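Long-range contacts in Alr4995 protein (Nostoc sp., PDB 6LRF), which acts as a bifunctional enzyme, an arginine dihydrolase joined to an ornithine cyclodeaminase, in the arginine metabolism of a cyanobacterium: residues D379-V390 with V433-R444; V498-E506 with Q533-M544. All blocks are in the same frame, centred on the assembly; numbering follows the deposited sequence.

Interaction 1: residues D379-V390 with V433-R444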
# COMPACT_ATOMS: atom_id res chain seq x y z
N ASP B 379 -21.85 -32.74 13.86
CA ASP B 379 -21.62 -33.05 12.45
C ASP B 379 -22.69 -32.47 11.53
O ASP B 379 -22.89 -32.98 10.42
CB ASP B 379 -21.51 -34.57 12.24
CG ASP B 379 -20.89 -34.92 10.89
OD1 ASP B 379 -19.99 -34.18 10.43
OD2 ASP B 379 -21.34 -35.92 10.29
N PHE B 380 -23.35 -31.39 11.95
CA PHE B 380 -24.31 -30.73 11.06
C PHE B 380 -23.63 -30.28 9.78
O PHE B 380 -22.47 -29.85 9.78
CB PHE B 380 -24.99 -29.54 11.76
CG PHE B 380 -24.05 -28.42 12.11
CD1 PHE B 380 -23.21 -28.53 13.21
CD2 PHE B 380 -24.01 -27.26 11.35
CE1 PHE B 380 -22.33 -27.51 13.54
CE2 PHE B 380 -23.15 -26.21 11.68
CZ PHE B 380 -22.31 -26.35 12.77
N TYR B 381 -24.34 -30.40 8.66
CA TYR B 381 -23.81 -29.93 7.41
C TYR B 381 -23.85 -28.39 7.40
O TYR B 381 -24.79 -27.77 7.92
CB TYR B 381 -24.60 -30.51 6.25
CG TYR B 381 -24.31 -29.85 4.92
CD1 TYR B 381 -23.23 -30.23 4.13
CD2 TYR B 381 -25.17 -28.87 4.43
CE1 TYR B 381 -22.98 -29.60 2.88
CE2 TYR B 381 -24.93 -28.25 3.21
CZ TYR B 381 -23.84 -28.60 2.44
OH TYR B 381 -23.67 -27.96 1.23
N VAL B 382 -22.80 -27.79 6.84
CA VAL B 382 -22.69 -26.34 6.77
C VAL B 382 -23.08 -25.81 5.40
O VAL B 382 -22.45 -26.13 4.41
CB VAL B 382 -21.26 -25.87 7.12
CG1 VAL B 382 -21.17 -24.33 7.05
CG2 VAL B 382 -20.88 -26.36 8.50
N SER B 383 -24.11 -24.97 5.36
CA SER B 383 -24.63 -24.49 4.08
C SER B 383 -23.69 -23.48 3.41
O SER B 383 -22.84 -22.86 4.06
CB SER B 383 -26.00 -23.86 4.27
OG SER B 383 -25.88 -22.78 5.19
N THR B 384 -23.88 -23.34 2.11
CA THR B 384 -23.08 -22.45 1.27
C THR B 384 -24.00 -21.36 0.71
O THR B 384 -25.20 -21.35 1.02
CB THR B 384 -22.42 -23.22 0.12
OG1 THR B 384 -23.43 -23.68 -0.78
CG2 THR B 384 -21.67 -24.44 0.66
N ILE B 385 -23.48 -20.47 -0.12
CA ILE B 385 -24.35 -19.46 -0.73
C ILE B 385 -25.19 -20.05 -1.86
O ILE B 385 -26.13 -19.40 -2.34
CB ILE B 385 -23.56 -18.26 -1.30
CG1 ILE B 385 -22.73 -18.69 -2.51
CG2 ILE B 385 -22.68 -17.62 -0.22
CD1 ILE B 385 -22.00 -17.53 -3.22
N TYR B 386 -24.86 -21.26 -2.30
CA TYR B 386 -25.41 -21.76 -3.57
C TYR B 386 -26.72 -22.50 -3.42
O TYR B 386 -26.95 -23.13 -2.39
CB TYR B 386 -24.38 -22.67 -4.25
CG TYR B 386 -23.15 -21.91 -4.62
CD1 TYR B 386 -23.18 -20.99 -5.66
CD2 TYR B 386 -21.97 -22.07 -3.91
CE1 TYR B 386 -22.07 -20.26 -6.00
CE2 TYR B 386 -20.84 -21.35 -4.25
CZ TYR B 386 -20.89 -20.45 -5.30
OH TYR B 386 -19.77 -19.72 -5.63
N PRO B 387 -27.58 -22.45 -4.47
CA PRO B 387 -28.86 -23.16 -4.46
C PRO B 387 -28.63 -24.65 -4.25
O PRO B 387 -27.79 -25.23 -4.93
CB PRO B 387 -29.45 -22.89 -5.85
CG PRO B 387 -28.69 -21.75 -6.39
CD PRO B 387 -27.32 -21.81 -5.77
N THR B 388 -29.39 -25.23 -3.33
CA THR B 388 -29.08 -26.53 -2.76
C THR B 388 -30.34 -27.37 -2.69
O THR B 388 -31.42 -26.85 -2.39
CB THR B 388 -28.46 -26.37 -1.34
OG1 THR B 388 -27.24 -25.63 -1.42
CG2 THR B 388 -28.19 -27.73 -0.66
N GLU B 389 -30.22 -28.66 -3.01
CA GLU B 389 -31.32 -29.62 -2.83
C GLU B 389 -30.89 -30.72 -1.87
O GLU B 389 -29.70 -31.07 -1.82
CB GLU B 389 -31.75 -30.22 -4.18
CG GLU B 389 -32.59 -29.30 -5.06
CD GLU B 389 -32.80 -29.85 -6.49
OE1 GLU B 389 -32.24 -30.91 -6.84
OE2 GLU B 389 -33.54 -29.21 -7.27
N VAL B 390 -31.83 -31.24 -1.08
CA VAL B 390 -31.55 -32.35 -0.16
C VAL B 390 -32.56 -33.50 -0.34
O VAL B 390 -33.72 -33.27 -0.70
CB VAL B 390 -31.57 -31.86 1.30
CG1 VAL B 390 -30.52 -30.76 1.51
CG2 VAL B 390 -32.93 -31.30 1.66
N VAL B 433 -32.18 -31.71 11.75
CA VAL B 433 -31.11 -31.03 11.05
C VAL B 433 -30.22 -32.03 10.30
O VAL B 433 -29.86 -33.08 10.83
CB VAL B 433 -30.27 -30.18 12.05
CG1 VAL B 433 -28.94 -29.78 11.45
CG2 VAL B 433 -31.07 -28.93 12.48
N ILE B 434 -29.89 -31.71 9.05
CA ILE B 434 -29.00 -32.52 8.24
C ILE B 434 -27.60 -32.59 8.83
O ILE B 434 -26.99 -31.56 9.16
CB ILE B 434 -28.95 -31.97 6.80
CG1 ILE B 434 -30.34 -32.08 6.20
CG2 ILE B 434 -27.90 -32.71 5.96
CD1 ILE B 434 -30.42 -31.69 4.79
N VAL B 435 -27.11 -33.82 8.99
CA VAL B 435 -25.75 -34.10 9.44
C VAL B 435 -25.08 -34.95 8.37
O VAL B 435 -25.77 -35.45 7.47
CB VAL B 435 -25.69 -34.84 10.79
CG1 VAL B 435 -26.35 -34.02 11.89
CG2 VAL B 435 -26.35 -36.21 10.67
N ASP B 436 -23.77 -35.11 8.46
CA ASP B 436 -23.01 -35.86 7.46
C ASP B 436 -23.12 -35.17 6.09
O ASP B 436 -23.39 -33.97 6.02
CB ASP B 436 -23.48 -37.32 7.40
CG ASP B 436 -22.38 -38.29 6.96
OD1 ASP B 436 -21.97 -38.25 5.78
OD2 ASP B 436 -21.93 -39.09 7.81
N VAL B 437 -22.89 -35.91 5.01
CA VAL B 437 -22.78 -35.30 3.69
C VAL B 437 -23.53 -36.08 2.62
O VAL B 437 -23.32 -35.88 1.43
CB VAL B 437 -21.29 -35.16 3.25
CG1 VAL B 437 -20.53 -34.18 4.16
CG2 VAL B 437 -20.59 -36.52 3.23
N LEU B 438 -24.41 -36.98 3.03
CA LEU B 438 -25.25 -37.71 2.09
C LEU B 438 -26.49 -36.93 1.69
O LEU B 438 -26.98 -36.10 2.45
CB LEU B 438 -25.68 -39.06 2.68
CG LEU B 438 -24.56 -40.05 2.98
CD1 LEU B 438 -25.14 -41.27 3.69
CD2 LEU B 438 -23.90 -40.44 1.68
N GLY B 439 -26.99 -37.19 0.49
CA GLY B 439 -28.27 -36.66 0.05
C GLY B 439 -28.29 -35.16 -0.05
O GLY B 439 -29.28 -34.52 0.29
N ILE B 440 -27.19 -34.59 -0.52
CA ILE B 440 -27.09 -33.14 -0.73
C ILE B 440 -26.47 -32.87 -2.09
O ILE B 440 -25.43 -33.45 -2.43
CB ILE B 440 -26.25 -32.46 0.37
CG1 ILE B 440 -26.77 -32.84 1.75
CG2 ILE B 440 -26.25 -30.92 0.19
CD1 ILE B 440 -25.73 -32.80 2.85
N ARG B 441 -27.09 -32.01 -2.88
CA ARG B 441 -26.47 -31.60 -4.13
C ARG B 441 -26.70 -30.12 -4.35
O ARG B 441 -27.64 -29.53 -3.80
CB ARG B 441 -27.01 -32.42 -5.31
CG ARG B 441 -28.48 -32.17 -5.62
CD ARG B 441 -28.97 -33.20 -6.62
NE ARG B 441 -30.36 -32.98 -7.02
CZ ARG B 441 -31.10 -33.86 -7.69
NH1 ARG B 441 -32.35 -33.58 -8.01
NH2 ARG B 441 -30.58 -35.04 -8.02
N THR B 442 -25.83 -29.51 -5.14
CA THR B 442 -25.99 -28.11 -5.52
C THR B 442 -26.75 -28.05 -6.84
O THR B 442 -26.79 -29.03 -7.59
CB THR B 442 -24.64 -27.41 -5.67
OG1 THR B 442 -24.85 -26.00 -5.76
CG2 THR B 442 -23.96 -27.88 -6.94
N ILE B 443 -27.37 -26.91 -7.14
CA ILE B 443 -27.96 -26.75 -8.46
C ILE B 443 -27.52 -25.43 -9.06
O ILE B 443 -28.32 -24.66 -9.57
CB ILE B 443 -29.51 -26.85 -8.42
CG1 ILE B 443 -30.10 -26.08 -7.23
CG2 ILE B 443 -29.94 -28.31 -8.35
CD1 ILE B 443 -31.61 -26.15 -7.12
N ARG B 444 -26.22 -25.17 -8.99
CA ARG B 444 -25.63 -24.05 -9.71
C ARG B 444 -25.75 -24.27 -11.22
O ARG B 444 -25.46 -25.36 -11.73
CB ARG B 444 -24.16 -23.86 -9.34
CG ARG B 444 -23.89 -23.85 -7.87
CD ARG B 444 -22.40 -23.92 -7.60
NE ARG B 444 -21.67 -22.84 -8.27
CZ ARG B 444 -20.38 -22.60 -8.08
NH1 ARG B 444 -19.66 -23.35 -7.25
NH2 ARG B 444 -19.79 -21.60 -8.72
O HOH W 1 -21.76 -32.60 7.71
O HOH W 2 -27.31 -28.84 8.49
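T388, E389 and V390 run antiparallel to T442, R441 and I440, the strand axes 4.7 Å apart, with E389 and R441 as the hydrogen-bonded pair; at the other end of the contact, F380 and V435 form a single bridge. E389 and R441 repeat their backbone pairing through their side chains. NE and NH1 of R441 both reach OE1 of E389, which lies in the guanidinium plane, with NE to OE1 at 2.8 Å, while the carboxylate is turned 43° from that plane. The same guanidinium makes a cation-pi contact with W396. Beyond the strand, R444 is laid flat on the Y386 ring, the planes 9° apart and CZ 3.8 Å from the ring centroid; its bend at chi3 (56°) lets CD and the guanidinium share one face, and S448 holds NE. P387 O accepts from I443 N and T442 OG1, which approach from opposite faces of its carbonyl plane. CD1 of I440 sits over a face of the Y381 ring, 4.0 Å from its centroid, and CD1 of I434 presses on CG1 of V390 at 3.4 Å. D436 N bonds to D379 O at 3.0 Å, and a water joins D379 O to D436 O. Strands 388-390 and 440-442 are thus an antiparallel pair in which 440-442 is the outermost strand, within this chain, of a mixed sheet, and the bridge at F380 extends the contact to strand 432-435 of that sheet.

Interaction 2: residues V498-E506 with Q533-M544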
# COMPACT_ATOMS: atom_id res chain seq x y z
N VAL B 498 -6.01 -11.12 13.28
CA VAL B 498 -4.70 -11.13 12.62
C VAL B 498 -3.58 -11.51 13.59
O VAL B 498 -2.52 -12.00 13.18
CB VAL B 498 -4.44 -9.76 11.96
CG1 VAL B 498 -3.00 -9.63 11.52
CG2 VAL B 498 -5.36 -9.60 10.77
N VAL B 499 -3.83 -11.35 14.89
CA VAL B 499 -2.89 -11.86 15.89
C VAL B 499 -2.73 -13.39 15.76
O VAL B 499 -1.61 -13.92 15.81
CB VAL B 499 -3.35 -11.53 17.32
CG1 VAL B 499 -2.43 -12.21 18.36
CG2 VAL B 499 -3.38 -10.02 17.54
N ILE B 500 -3.84 -14.10 15.60
CA ILE B 500 -3.81 -15.55 15.46
C ILE B 500 -3.18 -15.95 14.13
O ILE B 500 -2.27 -16.77 14.07
CB ILE B 500 -5.22 -16.15 15.57
CG1 ILE B 500 -5.87 -15.71 16.88
CG2 ILE B 500 -5.16 -17.65 15.49
CD1 ILE B 500 -5.00 -16.04 18.09
N HIS B 501 -3.67 -15.34 13.05
CA HIS B 501 -3.19 -15.62 11.70
C HIS B 501 -1.68 -15.48 11.50
O HIS B 501 -1.10 -16.20 10.69
CB HIS B 501 -3.91 -14.70 10.72
CG HIS B 501 -5.39 -14.90 10.71
ND1 HIS B 501 -6.27 -13.92 10.29
CD2 HIS B 501 -6.15 -15.95 11.09
CE1 HIS B 501 -7.51 -14.38 10.39
NE2 HIS B 501 -7.46 -15.61 10.88
N THR B 502 -1.04 -14.56 12.22
CA THR B 502 0.37 -14.29 11.99
C THR B 502 1.23 -15.11 12.94
O THR B 502 2.44 -14.97 12.98
CB THR B 502 0.69 -12.80 12.17
OG1 THR B 502 0.27 -12.38 13.47
CG2 THR B 502 -0.06 -11.98 11.14
N GLY B 503 0.58 -15.97 13.71
CA GLY B 503 1.30 -16.79 14.66
C GLY B 503 1.63 -16.06 15.94
O GLY B 503 2.44 -16.53 16.74
N GLY B 504 1.00 -14.91 16.15
CA GLY B 504 1.22 -14.16 17.38
C GLY B 504 0.54 -14.79 18.58
O GLY B 504 0.86 -14.45 19.72
N GLY B 505 -0.39 -15.72 18.34
CA GLY B 505 -1.21 -16.30 19.40
C GLY B 505 -0.44 -16.94 20.54
O GLY B 505 -0.75 -16.70 21.71
N GLU B 506 0.56 -17.75 20.22
CA GLU B 506 1.42 -18.36 21.25
C GLU B 506 2.11 -17.29 22.08
O GLU B 506 2.29 -17.46 23.28
CB GLU B 506 2.47 -19.29 20.62
CG GLU B 506 3.25 -18.64 19.47
CD GLU B 506 4.48 -19.43 19.04
OE1 GLU B 506 4.94 -20.31 19.81
OE2 GLU B 506 5.00 -19.17 17.93
N GLN B 533 -7.75 -22.37 16.20
CA GLN B 533 -6.34 -22.68 15.98
C GLN B 533 -5.85 -23.68 17.01
O GLN B 533 -5.04 -24.56 16.70
CB GLN B 533 -5.48 -21.42 16.02
CG GLN B 533 -4.00 -21.67 16.42
CD GLN B 533 -3.21 -20.37 16.69
OE1 GLN B 533 -2.79 -19.70 15.75
NE2 GLN B 533 -3.01 -20.01 17.96
N ASN B 534 -6.36 -23.57 18.23
CA ASN B 534 -5.88 -24.41 19.31
C ASN B 534 -6.58 -25.76 19.39
O ASN B 534 -5.97 -26.74 19.79
CB ASN B 534 -6.00 -23.66 20.64
CG ASN B 534 -4.87 -22.66 20.84
OD1 ASN B 534 -3.80 -23.03 21.32
ND2 ASN B 534 -5.09 -21.41 20.42
N MSE B 535 -7.84 -25.82 18.99
CA MSE B 535 -8.58 -27.07 18.98
C MSE B 535 -8.32 -27.88 17.72
O MSE B 535 -8.17 -29.10 17.78
CB MSE B 535 -10.08 -26.82 19.09
CG MSE B 535 -10.61 -26.43 20.45
SE MSE B 535 -12.56 -26.26 20.35
CE MSE B 535 -12.97 -28.09 19.84
N MSE B 536 -8.27 -27.20 16.58
CA MSE B 536 -8.26 -27.87 15.28
C MSE B 536 -6.96 -27.69 14.51
O MSE B 536 -6.79 -28.32 13.47
CB MSE B 536 -9.40 -27.38 14.38
CG MSE B 536 -10.74 -27.10 15.05
SE MSE B 536 -11.69 -28.75 15.37
CE MSE B 536 -12.01 -29.31 13.56
N GLY B 537 -6.08 -26.81 14.97
CA GLY B 537 -4.88 -26.47 14.20
C GLY B 537 -5.15 -25.69 12.91
O GLY B 537 -4.33 -25.68 11.99
N THR B 538 -6.32 -25.05 12.84
CA THR B 538 -6.68 -24.22 11.67
C THR B 538 -7.26 -22.88 12.07
O THR B 538 -7.65 -22.66 13.21
CB THR B 538 -7.71 -24.93 10.75
OG1 THR B 538 -8.88 -25.31 11.51
CG2 THR B 538 -7.11 -26.16 10.06
N SER B 539 -7.34 -21.97 11.11
CA SER B 539 -7.87 -20.65 11.37
C SER B 539 -8.50 -20.10 10.09
O SER B 539 -7.77 -19.78 9.15
CB SER B 539 -6.76 -19.74 11.88
OG SER B 539 -7.26 -18.45 12.18
N LEU B 540 -9.83 -20.00 10.07
CA LEU B 540 -10.60 -19.63 8.88
C LEU B 540 -9.91 -18.56 8.05
O LEU B 540 -9.67 -17.45 8.53
CB LEU B 540 -12.00 -19.14 9.26
CG LEU B 540 -12.88 -18.70 8.10
CD1 LEU B 540 -13.02 -19.81 7.07
CD2 LEU B 540 -14.26 -18.27 8.59
N GLY B 541 -9.55 -18.91 6.82
CA GLY B 541 -8.97 -17.97 5.88
C GLY B 541 -7.45 -17.94 5.80
O GLY B 541 -6.89 -17.43 4.83
N VAL B 542 -6.77 -18.49 6.80
CA VAL B 542 -5.31 -18.44 6.81
C VAL B 542 -4.70 -19.80 7.16
O VAL B 542 -5.16 -20.50 8.07
CB VAL B 542 -4.79 -17.36 7.81
CG1 VAL B 542 -3.27 -17.41 7.95
CG2 VAL B 542 -5.22 -15.96 7.34
N ASP B 543 -3.68 -20.20 6.40
CA ASP B 543 -2.80 -21.29 6.81
C ASP B 543 -1.70 -20.69 7.69
O ASP B 543 -0.70 -20.19 7.16
CB ASP B 543 -2.20 -22.01 5.60
CG ASP B 543 -1.42 -23.27 5.97
OD1 ASP B 543 -1.09 -23.45 7.17
OD2 ASP B 543 -1.14 -24.08 5.06
N MSE B 544 -1.88 -20.73 9.01
CA MSE B 544 -0.93 -20.09 9.92
C MSE B 544 0.49 -20.59 9.64
O MSE B 544 1.39 -19.79 9.38
CB MSE B 544 -1.31 -20.33 11.39
CG MSE B 544 -0.65 -19.34 12.35
SE MSE B 544 -0.29 -20.02 14.16
CE MSE B 544 0.88 -21.52 13.72
O HOH W 3 -1.39 -17.73 16.61
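H501 turns one face of its imidazole to V542, whose CG2 stands 3.7 Å from the ring centroid and 19° off the normal, a CH-pi contact displaced toward the rim beside CG. With CG of H501 anti to its carbonyl carbon (chi1 -61°), the ring swings back to the opposing segment although the CB bond points away from it. The edge of the same ring, at CD2 and NE2, faces S539, whose hydroxyl lies near the ring plane. That hydroxyl is hydrogen-bonded with ND1 of H529, and the rings of H529 and H501 meet at a steep angle, planes about 80° apart. S539 and V542 thus address edge and face of one imidazole from the two ends of a type II turn, closed by V542 N to S539 O at 2.9 Å.

The second focus is I500. Its CG2 abuts the amide of Q533, 3.1 Å from OE1, and the two side chains pass at a slant. Q533 CG lies anti to the backbone N, which sends the extended chain from helix 524-536 toward helix 498-501. A water ties the groups together: it donates to I500 O and to Q533 OE1, at 2.6 Å from the latter, and accepts from G505 N. Alongside, selenomethionine M544 runs its CG past I500 O at 3.5 Å and brings SE to 3.6 Å from G503 CA; R468 of the third subunit also packs on M544.

G503 ends helix 498-501 in a Schellman motif. The segment after strand 491-495 makes this short helix, and the glycine turn leads from it into helix 505-513, all within the Rossmann-type domain with its parallel sheet.

How the interactions relate
From the N terminus, the dimethylarginine dimethylhydrolase-like region comes before both contacts, which then follow in series. Interaction 1 closes first, over a 42-residue loop without helix, and ties the approach to strand 388-392 to both strand 432-435 and strand 440-442. The chain then passes through helix 467-486 and strand 491-495 into the parallel-sheet domain. There interaction 2 closes a shorter, largely helical loop of 26 residues, tying the turn after helix 498-501 to the end of helix 524-536 and the following beta turn. Neither loop encloses the other. The centres of interactions 1 and 2 are about 27 Å apart. Helix 554-567 meets both: it packs on F380 and V382, and on M536 and L540.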